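Local coordinates for Alpha/beta hydrolase fold-3 domain protein (Sulfolobus islandicus, PDB 5LK6) that probably hydrolyses carboxylic esters, as a thermostable esterase or lipase built on the alpha/beta hydrolase fold, at residues T129-V132 against Y133-D137; I190-S193 against D194-L198; I84-V87 against E88-D91. All coordinates share one frame; numbering follows the deposited sequence.

How the contacts relate
Contact 3 is the buried one of the three, in the loop between strand 72-77 and helix 91-101, whereas contact 2 lies at the surface and contact 1 is partly buried. Contacts 1 and 2 both mark where a helix gives way to loop, after helix 120-133 and helix 187-191; contact 3 is a turn that leads into a helix. Contacts 1 and 2 lie on opposite sides of the chain's centre, their centres about 39 Å apart. Chemistry follows place: contact 1 ties off carbonyls with asparagine, contact 2 combines a T-shaped aromatic pair with water bridges, and contact 3 uses one aspartate to organise a buried turn, its charges answered by arginines.

Contact 1: T129-V132 against Y133-D137; sequences TNWV and YNNLD
Asn135 folds its side-chain amide back over Trp131 at the C-terminal end of helix 120-133, one of the helices flanking the central sheet of the alpha/beta hydrolase fold. The last clear i to i-4 bond runs from Tyr133 N to Thr129 O at 3.0 Å. Asn134 then leaves helical geometry, and its N reaches Asn130 O and Trp131 O only through weak bonds.

The inner side is closely packed: Val132 and Leu136 lie on Val73 of strand 72-77, Leu136 also meets Val145 of strand 144-150, and branched aliphatic groups suit this apolar seat. Thr129 faces the same way and keeps its hydroxyl satisfied inside the helix by bonding to Ser125 O. The outer side is looser. Asn134 is exposed and crosses Asn130 with their amide planes 88° apart and the two ND2 atoms 3.6 Å from each other, a touch without a bond; short polar side chains suit such a place beside solvent.

Asn135 makes the remaining bonds at the helix end. Asn135 N bonds to Val132 O from above the carbonyl plane at 3.2 Å. With CG beside its own backbone N (chi1 -73°), Asn135 turns its amide toward the indole, which rests on Ile49 and Ile51 of strand 46-52. Asn135 ND2 sits 3.3 Å above the Trp131 ring plane, toward the rim, and donates a nearly straight bond (164°) to Trp131 O at 2.8 Å.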
ATOM      1  N   THR A 129      11.873  -5.480 -23.523  1.00 29.49           N
ATOM      2  CA  THR A 129      10.547  -5.981 -23.213  1.00 30.10           C
ATOM      3  C   THR A 129      10.028  -6.895 -24.335  1.00 30.46           C
ATOM      4  O   THR A 129       9.529  -7.988 -24.085  1.00 31.11           O
ATOM      5  CB  THR A 129       9.561  -4.831 -22.919  1.00 28.22           C
ATOM      6  OG1 THR A 129      10.016  -4.154 -21.752  1.00 29.33           O
ATOM      7  CG2 THR A 129       8.147  -5.340 -22.669  1.00 26.96           C
ATOM      8  N   ASN A 130      10.190  -6.441 -25.559  1.00 30.90           N
ATOM      9  CA  ASN A 130       9.707  -7.130 -26.728  1.00 30.89           C
ATOM     10  C   ASN A 130      10.411  -8.463 -26.895  1.00 29.65           C
ATOM     11  O   ASN A 130       9.783  -9.501 -27.165  1.00 29.27           O
ATOM     12  CB  ASN A 130       9.932  -6.239 -27.920  1.00 34.93           C
ATOM     13  CG  ASN A 130       9.227  -6.725 -29.155  1.00 39.78           C
ATOM     14  OD1 ASN A 130       8.010  -6.597 -29.340  1.00 43.47           O
ATOM     15  ND2 ASN A 130      10.012  -7.236 -30.040  1.00 42.05           N
ATOM     16  N   TRP A 131      11.698  -8.464 -26.660  1.00 26.63           N
ATOM     17  CA  TRP A 131      12.449  -9.671 -26.796  1.00 30.88           C
ATOM     18  C   TRP A 131      12.130 -10.691 -25.711  1.00 33.37           C
ATOM     19  O   TRP A 131      11.971 -11.874 -26.020  1.00 33.98           O
ATOM     20  CB  TRP A 131      13.932  -9.369 -26.770  1.00 31.90           C
ATOM     21  CG  TRP A 131      14.795 -10.532 -26.981  1.00 35.24           C
ATOM     22  CD1 TRP A 131      15.249 -11.022 -28.206  1.00 34.37           C
ATOM     23  CD2 TRP A 131      15.368 -11.381 -25.963  1.00 33.44           C
ATOM     24  NE1 TRP A 131      16.075 -12.103 -27.988  1.00 35.09           N
ATOM     25  CE2 TRP A 131      16.181 -12.351 -26.640  1.00 32.59           C
ATOM     26  CE3 TRP A 131      15.315 -11.393 -24.565  1.00 31.22           C
ATOM     27  CZ2 TRP A 131      16.923 -13.329 -25.960  1.00 29.99           C
ATOM     28  CZ3 TRP A 131      16.045 -12.389 -23.866  1.00 32.61           C
ATOM     29  CH2 TRP A 131      16.835 -13.352 -24.583  1.00 32.94           C
ATOM     30  N   VAL A 132      12.059 -10.243 -24.450  1.00 33.50           N
ATOM     31  CA  VAL A 132      11.726 -11.142 -23.341  1.00 32.88           C
ATOM     32  C   VAL A 132      10.330 -11.785 -23.580  1.00 34.15           C
ATOM     33  O   VAL A 132      10.139 -12.972 -23.377  1.00 36.02           O
ATOM     34  CB  VAL A 132      11.814 -10.424 -21.981  1.00 31.25           C
ATOM     35  CG1 VAL A 132      11.131 -11.234 -20.860  1.00 32.93           C
ATOM     36  CG2 VAL A 132      13.259 -10.126 -21.633  1.00 29.93           C
ATOM     37  N   TYR A 133       9.388 -10.984 -24.038  1.00 32.67           N
ATOM     38  CA  TYR A 133       8.054 -11.437 -24.347  1.00 34.06           C
ATOM     39  C   TYR A 133       7.992 -12.503 -25.452  1.00 37.27           C
ATOM     40  O   TYR A 133       7.090 -13.317 -25.434  1.00 42.27           O
ATOM     41  CB  TYR A 133       7.256 -10.217 -24.768  1.00 32.54           C
ATOM     42  CG  TYR A 133       5.820 -10.440 -25.148  1.00 35.66           C
ATOM     43  CD1 TYR A 133       4.837 -10.398 -24.207  1.00 36.42           C
ATOM     44  CD2 TYR A 133       5.442 -10.650 -26.479  1.00 36.90           C
ATOM     45  CE1 TYR A 133       3.516 -10.564 -24.559  1.00 42.08           C
ATOM     46  CE2 TYR A 133       4.130 -10.818 -26.841  1.00 35.25           C
ATOM     47  CZ  TYR A 133       3.178 -10.779 -25.876  1.00 39.53           C
ATOM     48  OH  TYR A 133       1.861 -10.904 -26.176  1.00 42.41           O
ATOM     49  N   ASN A 134       8.928 -12.466 -26.413  1.00 39.49           N
ATOM     50  CA  ASN A 134       9.002 -13.420 -27.540  1.00 35.27           C
ATOM     51  C   ASN A 134       9.912 -14.585 -27.244  1.00 34.81           C
ATOM     52  O   ASN A 134      10.220 -15.309 -28.127  1.00 38.34           O
ATOM     53  CB  ASN A 134       9.542 -12.732 -28.797  1.00 32.41           C
ATOM     54  CG  ASN A 134       8.564 -11.756 -29.370  1.00 33.37           C
ATOM     55  OD1 ASN A 134       7.350 -11.960 -29.342  1.00 34.27           O
ATOM     56  ND2 ASN A 134       9.073 -10.684 -29.895  1.00 34.84           N
ATOM     57  N   ASN A 135      10.370 -14.733 -26.014  1.00 32.69           N
ATOM     58  CA  ASN A 135      11.286 -15.761 -25.650  1.00 31.05           C
ATOM     59  C   ASN A 135      10.977 -16.211 -24.222  1.00 31.53           C
ATOM     60  O   ASN A 135      11.905 -16.487 -23.430  1.00 29.03           O
ATOM     61  CB  ASN A 135      12.704 -15.223 -25.765  1.00 34.12           C
ATOM     62  CG  ASN A 135      13.145 -15.053 -27.212  1.00 40.61           C
ATOM     63  OD1 ASN A 135      13.477 -16.038 -27.870  1.00 39.51           O
ATOM     64  ND2 ASN A 135      13.175 -13.784 -27.719  1.00 45.78           N
ATOM     65  N   LEU A 136       9.689 -16.343 -23.891  1.00 31.60           N
ATOM     66  CA  LEU A 136       9.338 -16.742 -22.522  1.00 37.03           C
ATOM     67  C   LEU A 136       9.875 -18.125 -22.176  1.00 39.60           C
ATOM     68  O   LEU A 136      10.304 -18.348 -21.039  1.00 42.14           O
ATOM     69  CB  LEU A 136       7.826 -16.668 -22.293  1.00 39.26           C
ATOM     70  CG  LEU A 136       7.327 -15.211 -22.334  1.00 39.65           C
ATOM     71  CD1 LEU A 136       5.801 -15.085 -22.484  1.00 39.10           C
ATOM     72  CD2 LEU A 136       7.857 -14.439 -21.124  1.00 38.32           C
ATOM     73  N   ASP A 137       9.878 -19.015 -23.179  1.00 42.12           N
ATOM     74  CA  ASP A 137      10.475 -20.358 -23.120  1.00 45.96           C
ATOM     75  C   ASP A 137      11.845 -20.340 -22.430  1.00 42.84           C
ATOM     76  O   ASP A 137      12.116 -21.226 -21.620  1.00 42.98           O
ATOM     77  CB  ASP A 137      10.492 -21.051 -24.524  1.00 53.24           C
ATOM     78  CG  ASP A 137      10.974 -20.085 -25.688  1.00 69.03           C
ATOM     79  OD1 ASP A 137      10.149 -19.252 -26.285  1.00 57.87           O
ATOM     80  OD2 ASP A 137      12.205 -20.169 -25.987  1.00 71.16           O
TER

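Contact 2: I190-S193 against D194-L198; sequences IEYS and DGFFL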
ATOM      1  N   ILE A 190       6.459  22.649  -6.383  1.00 21.33           N
ATOM      2  CA  ILE A 190       6.811  23.930  -5.766  1.00 22.79           C
ATOM      3  C   ILE A 190       7.223  23.705  -4.286  1.00 21.39           C
ATOM      4  O   ILE A 190       8.291  24.072  -3.902  1.00 20.91           O
ATOM      5  CB  ILE A 190       5.667  24.984  -5.854  1.00 25.66           C
ATOM      6  CG1 ILE A 190       5.262  25.382  -7.299  1.00 25.56           C
ATOM      7  CG2 ILE A 190       6.039  26.223  -5.058  1.00 27.31           C
ATOM      8  CD1 ILE A 190       6.386  25.463  -8.277  1.00 24.32           C
ATOM      9  N   GLU A 191       6.360  23.099  -3.483  1.00 20.22           N
ATOM     10  CA  GLU A 191       6.554  22.998  -2.037  1.00 19.67           C
ATOM     11  C   GLU A 191       7.731  22.107  -1.599  1.00 19.16           C
ATOM     12  O   GLU A 191       8.317  22.365  -0.592  1.00 18.78           O
ATOM     13  CB  GLU A 191       5.266  22.490  -1.400  1.00 20.09           C
ATOM     14  CG  GLU A 191       5.135  22.687   0.101  1.00 21.47           C
ATOM     15  CD  GLU A 191       4.818  24.117   0.542  1.00 23.25           C
ATOM     16  OE1 GLU A 191       4.745  24.363   1.828  1.00 20.90           O
ATOM     17  OE2 GLU A 191       4.715  24.974  -0.400  1.00 23.48           O
ATOM     18  N   TYR A 192       8.048  21.059  -2.352  1.00 19.96           N
ATOM     19  CA  TYR A 192       9.090  20.096  -2.013  1.00 20.21           C
ATOM     20  C   TYR A 192      10.208  20.164  -3.042  1.00 20.42           C
ATOM     21  O   TYR A 192      10.965  19.222  -3.270  1.00 20.77           O
ATOM     22  CB  TYR A 192       8.477  18.689  -1.922  1.00 20.31           C
ATOM     23  CG  TYR A 192       7.217  18.664  -1.087  1.00 20.51           C
ATOM     24  CD1 TYR A 192       7.202  19.243   0.159  1.00 21.46           C
ATOM     25  CD2 TYR A 192       6.057  18.037  -1.518  1.00 21.51           C
ATOM     26  CE1 TYR A 192       6.082  19.230   0.935  1.00 21.84           C
ATOM     27  CE2 TYR A 192       4.926  17.990  -0.714  1.00 20.83           C
ATOM     28  CZ  TYR A 192       4.965  18.595   0.502  1.00 21.43           C
ATOM     29  OH  TYR A 192       3.900  18.666   1.329  1.00 24.38           O
ATOM     30  N   SER A 193      10.364  21.340  -3.607  1.00 22.10           N
ATOM     31  CA  SER A 193      11.411  21.579  -4.578  1.00 23.15           C
ATOM     32  C   SER A 193      12.820  21.494  -3.944  1.00 22.58           C
ATOM     33  O   SER A 193      13.787  21.226  -4.684  1.00 22.52           O
ATOM     34  CB  SER A 193      11.215  22.933  -5.267  1.00 22.67           C
ATOM     35  OG  SER A 193      12.046  23.793  -4.539  1.00 27.68           O
ATOM     36  N   ASP A 194      12.939  21.708  -2.622  1.00 23.64           N
ATOM     37  CA  ASP A 194      14.234  21.664  -1.891  1.00 26.91           C
ATOM     38  C   ASP A 194      14.126  20.914  -0.589  1.00 25.39           C
ATOM     39  O   ASP A 194      13.134  21.022   0.145  1.00 23.21           O
ATOM     40  CB  ASP A 194      14.708  23.093  -1.556  1.00 33.37           C
ATOM     41  CG  ASP A 194      15.250  23.830  -2.785  1.00 46.95           C
ATOM     42  OD1 ASP A 194      16.376  23.341  -3.166  1.00 54.92           O
ATOM     43  OD2 ASP A 194      14.577  24.818  -3.359  1.00 46.28           O
ATOM     44  N   GLY A 195      15.179  20.184  -0.270  1.00 24.35           N
ATOM     45  CA  GLY A 195      15.299  19.572   1.043  1.00 23.26           C
ATOM     46  C   GLY A 195      14.684  18.185   1.255  1.00 22.64           C
ATOM     47  O   GLY A 195      14.714  17.693   2.373  1.00 24.40           O
ATOM     48  N   PHE A 196      14.153  17.545   0.222  1.00 19.78           N
ATOM     49  CA  PHE A 196      13.592  16.211   0.389  1.00 19.06           C
ATOM     50  C   PHE A 196      14.251  15.198  -0.535  1.00 19.36           C
ATOM     51  O   PHE A 196      13.607  14.358  -1.137  1.00 19.69           O
ATOM     52  CB  PHE A 196      12.071  16.280   0.163  1.00 19.03           C
ATOM     53  CG  PHE A 196      11.335  17.145   1.168  1.00 17.00           C
ATOM     54  CD1 PHE A 196      11.147  18.471   0.938  1.00 16.48           C
ATOM     55  CD2 PHE A 196      10.878  16.623   2.335  1.00 16.12           C
ATOM     56  CE1 PHE A 196      10.446  19.278   1.830  1.00 16.65           C
ATOM     57  CE2 PHE A 196      10.177  17.420   3.228  1.00 17.26           C
ATOM     58  CZ  PHE A 196       9.964  18.760   2.992  1.00 16.37           C
ATOM     59  N   PHE A 197      15.561  15.308  -0.642  1.00 19.97           N
ATOM     60  CA  PHE A 197      16.413  14.332  -1.242  1.00 19.38           C
ATOM     61  C   PHE A 197      16.417  14.450  -2.756  1.00 18.93           C
ATOM     62  O   PHE A 197      17.467  14.608  -3.334  1.00 21.76           O
ATOM     63  CB  PHE A 197      16.111  12.932  -0.725  1.00 21.04           C
ATOM     64  CG  PHE A 197      17.089  11.879  -1.207  1.00 22.92           C
ATOM     65  CD1 PHE A 197      18.334  11.735  -0.612  1.00 23.27           C
ATOM     66  CD2 PHE A 197      16.750  11.021  -2.256  1.00 23.48           C
ATOM     67  CE1 PHE A 197      19.207  10.770  -1.056  1.00 23.37           C
ATOM     68  CE2 PHE A 197      17.644  10.065  -2.701  1.00 24.02           C
ATOM     69  CZ  PHE A 197      18.875   9.952  -2.118  1.00 23.40           C
ATOM     70  N   LEU A 198      15.281  14.325  -3.413  1.00 18.00           N
ATOM     71  CA  LEU A 198      15.160  14.678  -4.813  1.00 16.94           C
ATOM     72  C   LEU A 198      14.695  16.144  -4.843  1.00 17.50           C
ATOM     73  O   LEU A 198      13.703  16.496  -4.204  1.00 17.88           O
ATOM     74  CB  LEU A 198      14.206  13.743  -5.577  1.00 15.81           C
ATOM     75  CG  LEU A 198      13.855  14.159  -7.009  1.00 15.14           C
ATOM     76  CD1 LEU A 198      15.074  14.033  -7.901  1.00 14.68           C
ATOM     77  CD2 LEU A 198      12.693  13.372  -7.596  1.00 15.67           C
TER
HETATM   78  O   HOH W   1      10.975  23.104  -1.013  1.00 27.40           O
HETATM   79  O   HOH W   2      13.309  18.506  -2.458  1.00 19.25           O
HETATM   80  O   HOH W   3      15.851  22.670  -6.136  1.00 22.91           O
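Tyr192 turns the edge of its ring toward the face of Phe196, making a T-shaped aromatic pair across the loop that follows helix 187-191. The centroids are 5.2 Å apart with the planes at 74°, and the closest touch is Tyr192 CD1 to Phe196 CE1 at 3.6 Å. The loop belongs to the insertion between strands 173-176 and 236-241, which in related esterases contributes to the cap over the active site. Phe196 has CG beside its backbone N (chi1 -63°), which brings the ring back against Tyr192. Both rings also pack on Tyr243, and large flat side chains suit a site where three aromatics meet. With an alanine in place of Phe196, Tyr192 would probably lose the face its edge packs on and Tyr243 one of its two ring partners here, opening a gap between them.

Gly195 takes a positive phi of 88°, where a side chain would press on the preceding carbonyl. Water holds much of the backbone: one molecule donates to Tyr192 O at 2.6 Å and to Leu198 O at 2.7 Å while accepting from Phe196 N at 3.0 Å. Leu198 is buried and touches Asp244 and His274, two members of a probable catalytic triad. Nearer the helix end, a second water donates to Glu191 O and accepts from Asp194 N at 2.9 Å, while a third donates to Ser193 O and, at 3.1 Å, to Asp194 OD1.

Contact 3: I84-V87 against E88-D91; sequences IGDV and ESYD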
ATOM      1  N   ILE A  84      22.151   7.868 -13.647  1.00 18.98           N
ATOM      2  CA  ILE A  84      22.816   7.039 -12.620  1.00 18.18           C
ATOM      3  C   ILE A  84      22.005   5.754 -12.448  1.00 18.38           C
ATOM      4  O   ILE A  84      21.041   5.493 -13.203  1.00 16.21           O
ATOM      5  CB  ILE A  84      23.044   7.796 -11.303  1.00 17.10           C
ATOM      6  CG1 ILE A  84      21.759   7.986 -10.502  1.00 16.98           C
ATOM      7  CG2 ILE A  84      23.712   9.120 -11.612  1.00 17.56           C
ATOM      8  CD1 ILE A  84      21.949   8.860  -9.269  1.00 17.69           C
ATOM      9  N   GLY A  85      22.461   4.934 -11.518  1.00 18.62           N
ATOM     10  CA  GLY A  85      21.900   3.630 -11.355  1.00 21.05           C
ATOM     11  C   GLY A  85      22.363   2.685 -12.443  1.00 22.51           C
ATOM     12  O   GLY A  85      22.945   3.095 -13.460  1.00 22.24           O
ATOM     13  N   ASP A  86      22.080   1.412 -12.205  1.00 24.98           N
ATOM     14  CA  ASP A  86      22.490   0.281 -13.071  1.00 25.76           C
ATOM     15  C   ASP A  86      22.108  -1.028 -12.393  1.00 25.59           C
ATOM     16  O   ASP A  86      21.697  -1.046 -11.248  1.00 25.74           O
ATOM     17  CB  ASP A  86      23.993   0.288 -13.450  1.00 24.66           C
ATOM     18  CG  ASP A  86      24.944   0.334 -12.265  1.00 25.80           C
ATOM     19  OD1 ASP A  86      24.583   0.037 -11.096  1.00 23.19           O
ATOM     20  OD2 ASP A  86      26.122   0.663 -12.555  1.00 29.53           O
ATOM     21  N   VAL A  87      22.206  -2.114 -13.140  1.00 27.95           N
ATOM     22  CA  VAL A  87      21.922  -3.449 -12.633  1.00 26.28           C
ATOM     23  C   VAL A  87      22.628  -3.756 -11.318  1.00 24.70           C
ATOM     24  O   VAL A  87      22.002  -4.275 -10.415  1.00 23.70           O
ATOM     25  CB  VAL A  87      22.208  -4.476 -13.719  1.00 27.96           C
ATOM     26  CG1 VAL A  87      22.311  -5.890 -13.177  1.00 31.37           C
ATOM     27  CG2 VAL A  87      21.091  -4.420 -14.739  1.00 28.51           C
ATOM     28  N   GLU A  88      23.899  -3.407 -11.188  1.00 27.15           N
ATOM     29  CA  GLU A  88      24.655  -3.771  -9.996  1.00 28.87           C
ATOM     30  C   GLU A  88      24.090  -3.031  -8.796  1.00 26.82           C
ATOM     31  O   GLU A  88      23.730  -3.653  -7.799  1.00 27.69           O
ATOM     32  CB  GLU A  88      26.187  -3.589 -10.172  1.00 33.19           C
ATOM     33  CG  GLU A  88      26.929  -4.722 -10.927  1.00 41.86           C
ATOM     34  CD  GLU A  88      27.081  -6.119 -10.147  1.00 55.90           C
ATOM     35  OE1 GLU A  88      26.393  -6.458  -9.083  1.00 48.72           O
ATOM     36  OE2 GLU A  88      27.913  -6.950 -10.641  1.00 54.93           O
ATOM     37  N   SER A  89      23.951  -1.716  -8.905  1.00 25.72           N
ATOM     38  CA  SER A  89      23.382  -0.898  -7.823  1.00 24.17           C
ATOM     39  C   SER A  89      21.943  -1.287  -7.454  1.00 23.09           C
ATOM     40  O   SER A  89      21.573  -1.144  -6.302  1.00 23.83           O
ATOM     41  CB  SER A  89      23.418   0.602  -8.165  1.00 23.96           C
ATOM     42  OG  SER A  89      22.622   0.968  -9.311  1.00 24.32           O
ATOM     43  N   TYR A  90      21.162  -1.789  -8.407  1.00 21.44           N
ATOM     44  CA  TYR A  90      19.769  -2.173  -8.163  1.00 23.88           C
ATOM     45  C   TYR A  90      19.555  -3.623  -7.712  1.00 25.63           C
ATOM     46  O   TYR A  90      18.401  -4.091  -7.529  1.00 25.43           O
ATOM     47  CB  TYR A  90      18.901  -1.822  -9.390  1.00 24.79           C
ATOM     48  CG  TYR A  90      18.322  -0.413  -9.228  1.00 24.30           C
ATOM     49  CD1 TYR A  90      19.150   0.711  -9.223  1.00 23.45           C
ATOM     50  CD2 TYR A  90      16.993  -0.222  -9.004  1.00 24.17           C
ATOM     51  CE1 TYR A  90      18.637   1.971  -9.040  1.00 22.87           C
ATOM     52  CE2 TYR A  90      16.478   1.041  -8.821  1.00 25.06           C
ATOM     53  CZ  TYR A  90      17.312   2.128  -8.843  1.00 23.34           C
ATOM     54  OH  TYR A  90      16.766   3.359  -8.657  1.00 22.69           O
ATOM     55  N   ASP A  91      20.664  -4.316  -7.485  1.00 25.60           N
ATOM     56  CA  ASP A  91      20.637  -5.720  -7.294  1.00 26.05           C
ATOM     57  C   ASP A  91      19.929  -6.086  -5.944  1.00 23.95           C
ATOM     58  O   ASP A  91      19.097  -6.998  -5.923  1.00 22.01           O
ATOM     59  CB  ASP A  91      22.078  -6.272  -7.441  1.00 29.63           C
ATOM     60  CG  ASP A  91      22.161  -7.823  -7.318  1.00 29.92           C
ATOM     61  OD1 ASP A  91      21.997  -8.540  -8.354  1.00 24.40           O
ATOM     62  OD2 ASP A  91      22.392  -8.260  -6.146  1.00 30.41           O
TER
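This is a local, buried turn contact in the loop between strand 72-77 and helix 91-101, organised by the side chain and carbonyl of Asp86. Asp86 OD1 accepts a nearly straight bond from Ser89 N (2.9 Å, 163°), while Asp86 O takes Tyr90 N at 3.0 Å, almost along the C=O axis. Ser89 OG lies 2.8 Å from Asp86 OD1 and 2.9 Å from Asp86 O; its single proton can serve either. Asp86 reaches the turn because its CG sits between backbone N and carbonyl carbon (chi1 55°), and a short carboxylate suits this: one oxygen grips the turn, the other meets Arg32 in a salt bridge.

Gly85 has a positive phi, which favours glycine, and its CA approaches Tyr90 CE1 to 4.3 Å. Tyr90 carries its hydroxyl to Asp150, beside the probable nucleophile Ser151, and Glu88 pairs with Arg61. The type I turn from Glu88 to Asp91 then delivers Tyr90 as N-cap of helix 91-101. Together the Asp86 bonds form an Asx motif, set just downstream of the His-Gly-Gly-Gly sequence that in hormone-sensitive-lipase-like esterases shapes the oxyanion hole.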